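Local coordinates for protein hydrolase, isochorismatase family (Pseudomonas putida, PDB 4L07) that probably hydrolyses the amide bond of maleamate, releasing maleate and ammonia, as an amide hydrolase of the isochorismatase family, at residues A[149-154]-A[180-185]; A[153-158]-A[188-193]. All blocks are in the same frame, centred on the assembly; numbering follows the deposited sequence.

Contact 1: A[149-154]-A[180-185]; sequences CVRATV and EASLYD. With SO4 (sulfate ion), chain C.
Arg-151 reaches across to the facing helix and fixes its guanidinium against Ser-182 and Asp-185, which sit nearly one turn apart there. CG lies anti to the backbone N (chi1 -175°) and the chain then bends at chi2, bringing the NH1/NH2 end, rather than NE, to the partner helix. Arg-151 NH2 gives one bond to Ser-182 OG (3.2 Å) and another to Asp-185 OD2 (2.9 Å); Arg-151 NH1 adds a third, reaching the same OD2 at 3.1 Å. Both acceptors lie in the guanidinium plane, so its edge is gripped and its rotation limited. The carboxylate stands almost perpendicular to that plane (89°) and receives NH2 on the anti lone pair of OD2, making a forked salt bridge to a single oxygen. Ser-182 OG also rests along the aliphatic stem, 3.5 Å from Arg-151 CD. This buried polar knot is the compact part. On the looser side Leu-183 is partly exposed and Glu-180 exposed, while Tyr-184 meets Tyr-7 edge-to-face. Ser-147 of the second subunit packs on Arg-151 and Asp-185, and Arg-151 of that subunit brings a like charge close, which Asp-185 probably offsets. At the other end of 149-154, Cys-149 N donates an almost straight bond to sulfate O2 (2.8 Å), an anion also bonded to Thr-145 and Arg-174 of the same chain and to Lys-189 of the second subunit. The salt bridge and sulfate are features of this structure; the two adjacent helices flanking a parallel sheet fit the isochorismatase-like alpha/beta fold.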
ATOM      1  N   CYS A 149      -8.701  15.314   5.248  1.00 18.23           N
ATOM      2  CA  CYS A 149      -7.396  14.987   4.670  1.00 18.39           C
ATOM      3  C   CYS A 149      -6.223  15.091   5.654  1.00 18.36           C
ATOM      4  O   CYS A 149      -5.308  14.267   5.613  1.00 18.31           O
ATOM      5  CB  CYS A 149      -7.142  15.839   3.430  1.00 18.64           C
ATOM      6  N   VAL A 150      -6.251  16.083   6.548  1.00 18.15           N
ATOM      7  CA  VAL A 150      -5.164  16.259   7.521  1.00 18.12           C
ATOM      8  C   VAL A 150      -5.106  15.084   8.490  1.00 18.06           C
ATOM      9  O   VAL A 150      -4.060  14.431   8.611  1.00 17.80           O
ATOM     10  CB  VAL A 150      -5.269  17.592   8.295  1.00 18.53           C
ATOM     11  CG1 VAL A 150      -4.218  17.664   9.406  1.00 18.69           C
ATOM     12  CG2 VAL A 150      -5.088  18.761   7.344  1.00 19.29           C
ATOM     13  N   ARG A 151      -6.230  14.794   9.151  1.00 17.94           N
ATOM     14  CA  ARG A 151      -6.275  13.682  10.107  1.00 18.56           C
ATOM     15  C   ARG A 151      -5.898  12.364   9.438  1.00 17.70           C
ATOM     16  O   ARG A 151      -5.155  11.564  10.009  1.00 17.90           O
ATOM     17  CB  ARG A 151      -7.651  13.557  10.765  1.00 19.69           C
ATOM     18  CG  ARG A 151      -7.692  12.476  11.847  1.00 21.30           C
ATOM     19  CD  ARG A 151      -8.962  11.658  11.728  1.00 22.90           C
ATOM     20  NE  ARG A 151      -9.000  10.518  12.661  1.00 24.02           N
ATOM     21  CZ  ARG A 151      -9.509  10.590  13.884  1.00 23.23           C
ATOM     22  NH1 ARG A 151      -9.525   9.524  14.675  1.00 22.03           N
ATOM     23  NH2 ARG A 151     -10.013  11.738  14.315  1.00 24.41           N
ATOM     24  N   ALA A 152      -6.416  12.138   8.231  1.00 17.38           N
ATOM     25  CA  ALA A 152      -6.112  10.908   7.487  1.00 17.78           C
ATOM     26  C   ALA A 152      -4.619  10.782   7.185  1.00 17.61           C
ATOM     27  O   ALA A 152      -4.034   9.683   7.268  1.00 17.65           O
ATOM     28  CB  ALA A 152      -6.934  10.845   6.201  1.00 18.03           C
ATOM     29  N   THR A 153      -4.001  11.909   6.836  1.00 17.21           N
ATOM     30  CA  THR A 153      -2.569  11.965   6.521  1.00 17.88           C
ATOM     31  C   THR A 153      -1.742  11.688   7.772  1.00 17.66           C
ATOM     32  O   THR A 153      -0.726  10.983   7.713  1.00 18.12           O
ATOM     33  CB  THR A 153      -2.206  13.340   5.909  1.00 17.91           C
ATOM     34  OG1 THR A 153      -2.890  13.481   4.660  1.00 18.45           O
ATOM     35  CG2 THR A 153      -0.698  13.490   5.673  1.00 18.05           C
ATOM     36  N   VAL A 154      -2.202  12.228   8.898  1.00 17.26           N
ATOM     37  CA  VAL A 154      -1.528  12.060  10.182  1.00 17.57           C
ATOM     38  C   VAL A 154      -1.534  10.598  10.617  1.00 17.22           C
ATOM     39  O   VAL A 154      -0.489  10.063  10.983  1.00 17.43           O
ATOM     40  CB  VAL A 154      -2.144  12.971  11.267  1.00 17.62           C
ATOM     41  CG1 VAL A 154      -1.729  12.538  12.674  1.00 17.92           C
ATOM     42  CG2 VAL A 154      -1.726  14.409  11.008  1.00 18.09           C
ATOM     43  N   GLU A 180     -11.775  20.365  16.376  1.00 21.91           N
ATOM     44  CA  GLU A 180     -11.380  20.059  17.755  1.00 23.55           C
ATOM     45  C   GLU A 180     -11.329  18.556  18.035  1.00 22.02           C
ATOM     46  O   GLU A 180     -10.407  18.075  18.698  1.00 21.57           O
ATOM     47  CB  GLU A 180     -12.322  20.746  18.752  1.00 26.13           C
ATOM     48  CG  GLU A 180     -12.279  22.270  18.725  1.00 30.68           C
ATOM     49  CD  GLU A 180     -10.951  22.845  19.188  1.00 35.07           C
ATOM     50  OE1 GLU A 180     -10.544  23.900  18.652  1.00 38.34           O
ATOM     51  OE2 GLU A 180     -10.311  22.248  20.085  1.00 37.85           O
ATOM     52  N   ALA A 181     -12.314  17.824  17.520  1.00 21.24           N
ATOM     53  CA  ALA A 181     -12.394  16.382  17.727  1.00 20.41           C
ATOM     54  C   ALA A 181     -11.180  15.671  17.138  1.00 20.45           C
ATOM     55  O   ALA A 181     -10.612  14.789  17.776  1.00 19.73           O
ATOM     56  CB  ALA A 181     -13.679  15.822  17.138  1.00 20.59           C
ATOM     57  N   SER A 182     -10.772  16.059  15.930  1.00 20.63           N
ATOM     58  CA  SER A 182      -9.611  15.417  15.311  1.00 20.83           C
ATOM     59  C   SER A 182      -8.299  15.771  16.003  1.00 20.34           C
ATOM     60  O   SER A 182      -7.438  14.911  16.159  1.00 20.22           O
ATOM     61  CB  SER A 182      -9.541  15.681  13.805  1.00 21.79           C
ATOM     62  OG  SER A 182     -10.229  14.643  13.113  1.00 23.78           O
ATOM     63  N   LEU A 183      -8.154  17.019  16.437  1.00 19.66           N
ATOM     64  CA  LEU A 183      -6.951  17.415  17.170  1.00 20.11           C
ATOM     65  C   LEU A 183      -6.837  16.654  18.479  1.00 19.57           C
ATOM     66  O   LEU A 183      -5.741  16.294  18.890  1.00 20.21           O
ATOM     67  CB  LEU A 183      -6.908  18.927  17.419  1.00 20.40           C
ATOM     68  CG  LEU A 183      -6.660  19.790  16.176  1.00 21.18           C
ATOM     69  CD1 LEU A 183      -6.672  21.262  16.570  1.00 21.81           C
ATOM     70  CD2 LEU A 183      -5.360  19.425  15.464  1.00 21.60           C
ATOM     71  N   TYR A 184      -7.977  16.390  19.113  1.00 20.18           N
ATOM     72  CA  TYR A 184      -7.988  15.587  20.335  1.00 19.95           C
ATOM     73  C   TYR A 184      -7.502  14.165  20.053  1.00 19.67           C
ATOM     74  O   TYR A 184      -6.585  13.672  20.723  1.00 18.67           O
ATOM     75  CB  TYR A 184      -9.376  15.563  20.983  1.00 20.91           C
ATOM     76  CG  TYR A 184      -9.436  14.649  22.194  1.00 21.35           C
ATOM     77  CD1 TYR A 184      -8.909  15.054  23.420  1.00 21.98           C
ATOM     78  CD2 TYR A 184     -10.000  13.373  22.106  1.00 21.44           C
ATOM     79  CE1 TYR A 184      -8.948  14.222  24.530  1.00 22.35           C
ATOM     80  CE2 TYR A 184     -10.046  12.532  23.212  1.00 21.74           C
ATOM     81  CZ  TYR A 184      -9.522  12.966  24.421  1.00 22.17           C
ATOM     82  OH  TYR A 184      -9.556  12.152  25.526  1.00 22.13           O
ATOM     83  N   ASP A 185      -8.108  13.517  19.060  1.00 19.29           N
ATOM     84  CA  ASP A 185      -7.718  12.152  18.698  1.00 19.48           C
ATOM     85  C   ASP A 185      -6.244  12.054  18.319  1.00 19.14           C
ATOM     86  O   ASP A 185      -5.569  11.088  18.685  1.00 19.17           O
ATOM     87  CB  ASP A 185      -8.574  11.614  17.550  1.00 20.21           C
ATOM     88  CG  ASP A 185     -10.012  11.311  17.958  1.00 20.37           C
ATOM     89  OD1 ASP A 185     -10.362  11.316  19.170  1.00 20.10           O
ATOM     90  OD2 ASP A 185     -10.802  11.054  17.033  1.00 20.74           O
TER
HETATM   91  S   SO4 C 301     -11.505  17.153   3.271  1.00 20.39           S
HETATM   92  O1  SO4 C 301     -12.193  18.444   3.004  1.00 20.94           O
HETATM   93  O2  SO4 C 301     -10.362  17.351   4.170  1.00 20.25           O
HETATM   94  O3  SO4 C 301     -12.456  16.221   3.914  1.00 22.21           O
HETATM   95  O4  SO4 C 301     -11.034  16.540   1.997  1.00 22.00           O

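Contact 2: A[153-158]-A[188-193]. With SO4 (sulfate ion), chain E.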
ATOM      1  N   THR A 153      -4.001  11.909   6.836  1.00 17.21           N
ATOM      2  CA  THR A 153      -2.569  11.965   6.521  1.00 17.88           C
ATOM      3  C   THR A 153      -1.742  11.688   7.772  1.00 17.66           C
ATOM      4  O   THR A 153      -0.726  10.983   7.713  1.00 18.12           O
ATOM      5  CB  THR A 153      -2.206  13.340   5.909  1.00 17.91           C
ATOM      6  OG1 THR A 153      -2.890  13.481   4.660  1.00 18.45           O
ATOM      7  CG2 THR A 153      -0.698  13.490   5.673  1.00 18.05           C
ATOM      8  N   VAL A 154      -2.202  12.228   8.898  1.00 17.26           N
ATOM      9  CA  VAL A 154      -1.528  12.060  10.182  1.00 17.57           C
ATOM     10  C   VAL A 154      -1.534  10.598  10.617  1.00 17.22           C
ATOM     11  O   VAL A 154      -0.489  10.063  10.983  1.00 17.43           O
ATOM     12  CB  VAL A 154      -2.144  12.971  11.267  1.00 17.62           C
ATOM     13  CG1 VAL A 154      -1.729  12.538  12.674  1.00 17.92           C
ATOM     14  CG2 VAL A 154      -1.726  14.409  11.008  1.00 18.09           C
ATOM     15  N   VAL A 155      -2.699   9.955  10.542  1.00 17.18           N
ATOM     16  CA  VAL A 155      -2.809   8.527  10.870  1.00 17.14           C
ATOM     17  C   VAL A 155      -1.868   7.702  10.004  1.00 17.89           C
ATOM     18  O   VAL A 155      -1.105   6.876  10.520  1.00 17.41           O
ATOM     19  CB  VAL A 155      -4.261   8.016  10.758  1.00 17.38           C
ATOM     20  CG1 VAL A 155      -4.315   6.492  10.853  1.00 17.49           C
ATOM     21  CG2 VAL A 155      -5.119   8.651  11.842  1.00 17.07           C
ATOM     22  N   ASP A 156      -1.899   7.938   8.693  1.00 18.06           N
ATOM     23  CA  ASP A 156      -1.001   7.221   7.787  1.00 18.57           C
ATOM     24  C   ASP A 156       0.483   7.487   8.021  1.00 18.41           C
ATOM     25  O   ASP A 156       1.295   6.566   7.888  1.00 18.51           O
ATOM     26  CB  ASP A 156      -1.368   7.464   6.322  1.00 19.43           C
ATOM     27  CG  ASP A 156      -2.264   6.371   5.756  1.00 20.56           C
ATOM     28  OD1 ASP A 156      -2.529   5.374   6.463  1.00 21.26           O
ATOM     29  OD2 ASP A 156      -2.714   6.504   4.598  1.00 21.63           O
ATOM     30  N   ALA A 157       0.838   8.725   8.359  1.00 18.48           N
ATOM     31  CA  ALA A 157       2.241   9.066   8.628  1.00 18.19           C
ATOM     32  C   ALA A 157       2.826   8.245   9.783  1.00 18.40           C
ATOM     33  O   ALA A 157       3.907   7.654   9.639  1.00 18.15           O
ATOM     34  CB  ALA A 157       2.404  10.562   8.893  1.00 17.70           C
ATOM     35  N   VAL A 158       2.110   8.180  10.907  1.00 18.70           N
ATOM     36  CA  VAL A 158       2.604   7.410  12.063  1.00 19.18           C
ATOM     37  C   VAL A 158       2.594   5.914  11.750  1.00 18.48           C
ATOM     38  O   VAL A 158       3.541   5.196  12.086  1.00 18.86           O
ATOM     39  CB  VAL A 158       1.835   7.690  13.366  1.00 20.43           C
ATOM     40  CG1 VAL A 158       2.726   7.414  14.572  1.00 19.75           C
ATOM     41  CG2 VAL A 158       1.373   9.133  13.410  1.00 22.45           C
ATOM     42  N   GLN A 188      -3.984  12.366  21.427  1.00 19.79           N
ATOM     43  CA  GLN A 188      -4.060  11.154  22.230  1.00 19.62           C
ATOM     44  C   GLN A 188      -3.339   9.971  21.588  1.00 19.13           C
ATOM     45  O   GLN A 188      -2.601   9.253  22.270  1.00 19.41           O
ATOM     46  CB  GLN A 188      -5.522  10.789  22.529  1.00 20.34           C
ATOM     47  CG  GLN A 188      -6.229  11.774  23.459  1.00 21.74           C
ATOM     48  CD  GLN A 188      -5.476  11.997  24.763  1.00 22.74           C
ATOM     49  OE1 GLN A 188      -5.341  13.132  25.227  1.00 25.46           O
ATOM     50  NE2 GLN A 188      -4.964  10.923  25.349  1.00 21.52           N
ATOM     51  N   LYS A 189      -3.525   9.793  20.280  1.00 18.44           N
ATOM     52  CA  LYS A 189      -3.184   8.515  19.635  1.00 18.78           C
ATOM     53  C   LYS A 189      -2.107   8.544  18.558  1.00 18.48           C
ATOM     54  O   LYS A 189      -1.460   7.520  18.309  1.00 18.72           O
ATOM     55  CB  LYS A 189      -4.440   7.868  19.039  1.00 19.17           C
ATOM     56  CG  LYS A 189      -5.578   7.676  20.030  1.00 19.31           C
ATOM     57  CD  LYS A 189      -6.711   6.865  19.415  1.00 19.04           C
ATOM     58  CE  LYS A 189      -7.892   6.755  20.374  1.00 18.88           C
ATOM     59  NZ  LYS A 189      -9.059   6.077  19.745  1.00 18.67           N
ATOM     60  N   TYR A 190      -1.921   9.686  17.902  1.00 18.36           N
ATOM     61  CA  TYR A 190      -1.185   9.693  16.627  1.00 18.30           C
ATOM     62  C   TYR A 190       0.013  10.626  16.523  1.00 18.94           C
ATOM     63  O   TYR A 190       0.993  10.289  15.869  1.00 19.56           O
ATOM     64  CB  TYR A 190      -2.142   9.937  15.452  1.00 18.03           C
ATOM     65  CG  TYR A 190      -3.328   8.996  15.435  1.00 18.07           C
ATOM     66  CD1 TYR A 190      -3.152   7.610  15.369  1.00 18.05           C
ATOM     67  CD2 TYR A 190      -4.626   9.495  15.512  1.00 17.73           C
ATOM     68  CE1 TYR A 190      -4.246   6.750  15.367  1.00 18.05           C
ATOM     69  CE2 TYR A 190      -5.719   8.644  15.509  1.00 17.77           C
ATOM     70  CZ  TYR A 190      -5.527   7.278  15.436  1.00 18.01           C
ATOM     71  OH  TYR A 190      -6.621   6.436  15.441  1.00 18.31           O
ATOM     72  N   GLY A 191      -0.055  11.797  17.143  1.00 18.90           N
ATOM     73  CA  GLY A 191       1.046  12.748  17.025  1.00 19.58           C
ATOM     74  C   GLY A 191       0.975  13.814  18.093  1.00 20.48           C
ATOM     75  O   GLY A 191       0.086  13.782  18.936  1.00 19.72           O
ATOM     76  N   ASP A 192       1.927  14.743  18.069  1.00 21.09           N
ATOM     77  CA  ASP A 192       1.888  15.885  18.978  1.00 22.13           C
ATOM     78  C   ASP A 192       1.275  17.112  18.315  1.00 22.06           C
ATOM     79  O   ASP A 192       1.787  17.607  17.303  1.00 21.47           O
ATOM     80  CB  ASP A 192       3.287  16.200  19.530  1.00 24.23           C
ATOM     81  CG  ASP A 192       3.598  15.440  20.820  1.00 26.28           C
ATOM     82  OD1 ASP A 192       2.704  14.732  21.332  1.00 26.79           O
ATOM     83  OD2 ASP A 192       4.738  15.552  21.327  1.00 26.59           O
ATOM     84  N   VAL A 193       0.176  17.590  18.897  1.00 21.60           N
ATOM     85  CA  VAL A 193      -0.462  18.834  18.487  1.00 22.51           C
ATOM     86  C   VAL A 193       0.259  19.987  19.176  1.00 23.32           C
ATOM     87  O   VAL A 193       0.433  19.991  20.399  1.00 23.49           O
ATOM     88  CB  VAL A 193      -1.974  18.849  18.819  1.00 22.22           C
ATOM     89  CG1 VAL A 193      -2.624  20.160  18.392  1.00 22.68           C
ATOM     90  CG2 VAL A 193      -2.675  17.671  18.158  1.00 22.01           C
TER
HETATM   91  S   SO4 E 301      -8.134   2.172  19.249  1.00 18.81           S
HETATM   92  O1  SO4 E 301      -9.314   1.952  18.386  1.00 19.28           O
HETATM   93  O2  SO4 E 301      -7.689   3.574  19.146  1.00 20.02           O
HETATM   94  O3  SO4 E 301      -8.486   1.875  20.658  1.00 19.65           O
HETATM   95  O4  SO4 E 301      -7.056   1.245  18.843  1.00 19.41           O
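The ring of Tyr-190 lies flat against Val-155, whose CG2 methyl sits over the ring centre as a CH-pi contact, 3.7 Å from the centroid and only 10° off the normal. All six ring carbons are therefore within reach of one methyl, with CE2 the nearest. The other face carries Lys-189 CB, 3.6 Å above the plane, so the ring is a slab clamped between a bump from helix 146-159 and its own chain neighbour. Its position follows from chi1 (-52°), which sets CG beside the backbone N. The root of the side chain is flanked by Val-154, whose CG1 comes to 3.8 Å from Tyr-190 CB; Val-158, one turn on, lies nearby, but the placing of its CG2 methyl is doubtful. CB thus rests against the Val-154 methyl while the ring spreads across Val-155. With an alanine here the ring would be gone, which would probably leave Val-155 CG2 without its aromatic cover and open a gap between it and Lys-189 CB. Beyond the ring, the extended Lys-189 chain carries NZ to sulfate O2 (2.9 Å), an ion also bound by Thr-145, Arg-174 and Cys-149 of the second subunit. No hydrogen bond joins the two segments; their fit rests on apolar shape, whereas the amino group of Lys-189 meets the sulfate at the subunit boundary, where its charge is probably balanced in part by that anion.

In the fold
From the N terminus the chain first lays down the strands on one side of the parallel sheet, then strand 138-144 leads into helix 146-159, where both contacts start. Contact 1 closes a loop around strand 163-172 and returns on helix 176-189; contact 2 leaves the following turn and closes at the end of that helix and the edge strand 192-194. The loops interleave rather than nest, sharing Thr-153 and Val-154. They touch at several points, among them Arg-151 NH1 on Tyr-190 CE2. Together they tie two successive beta-alpha-beta units at one side of the sheet, and both border the second subunit.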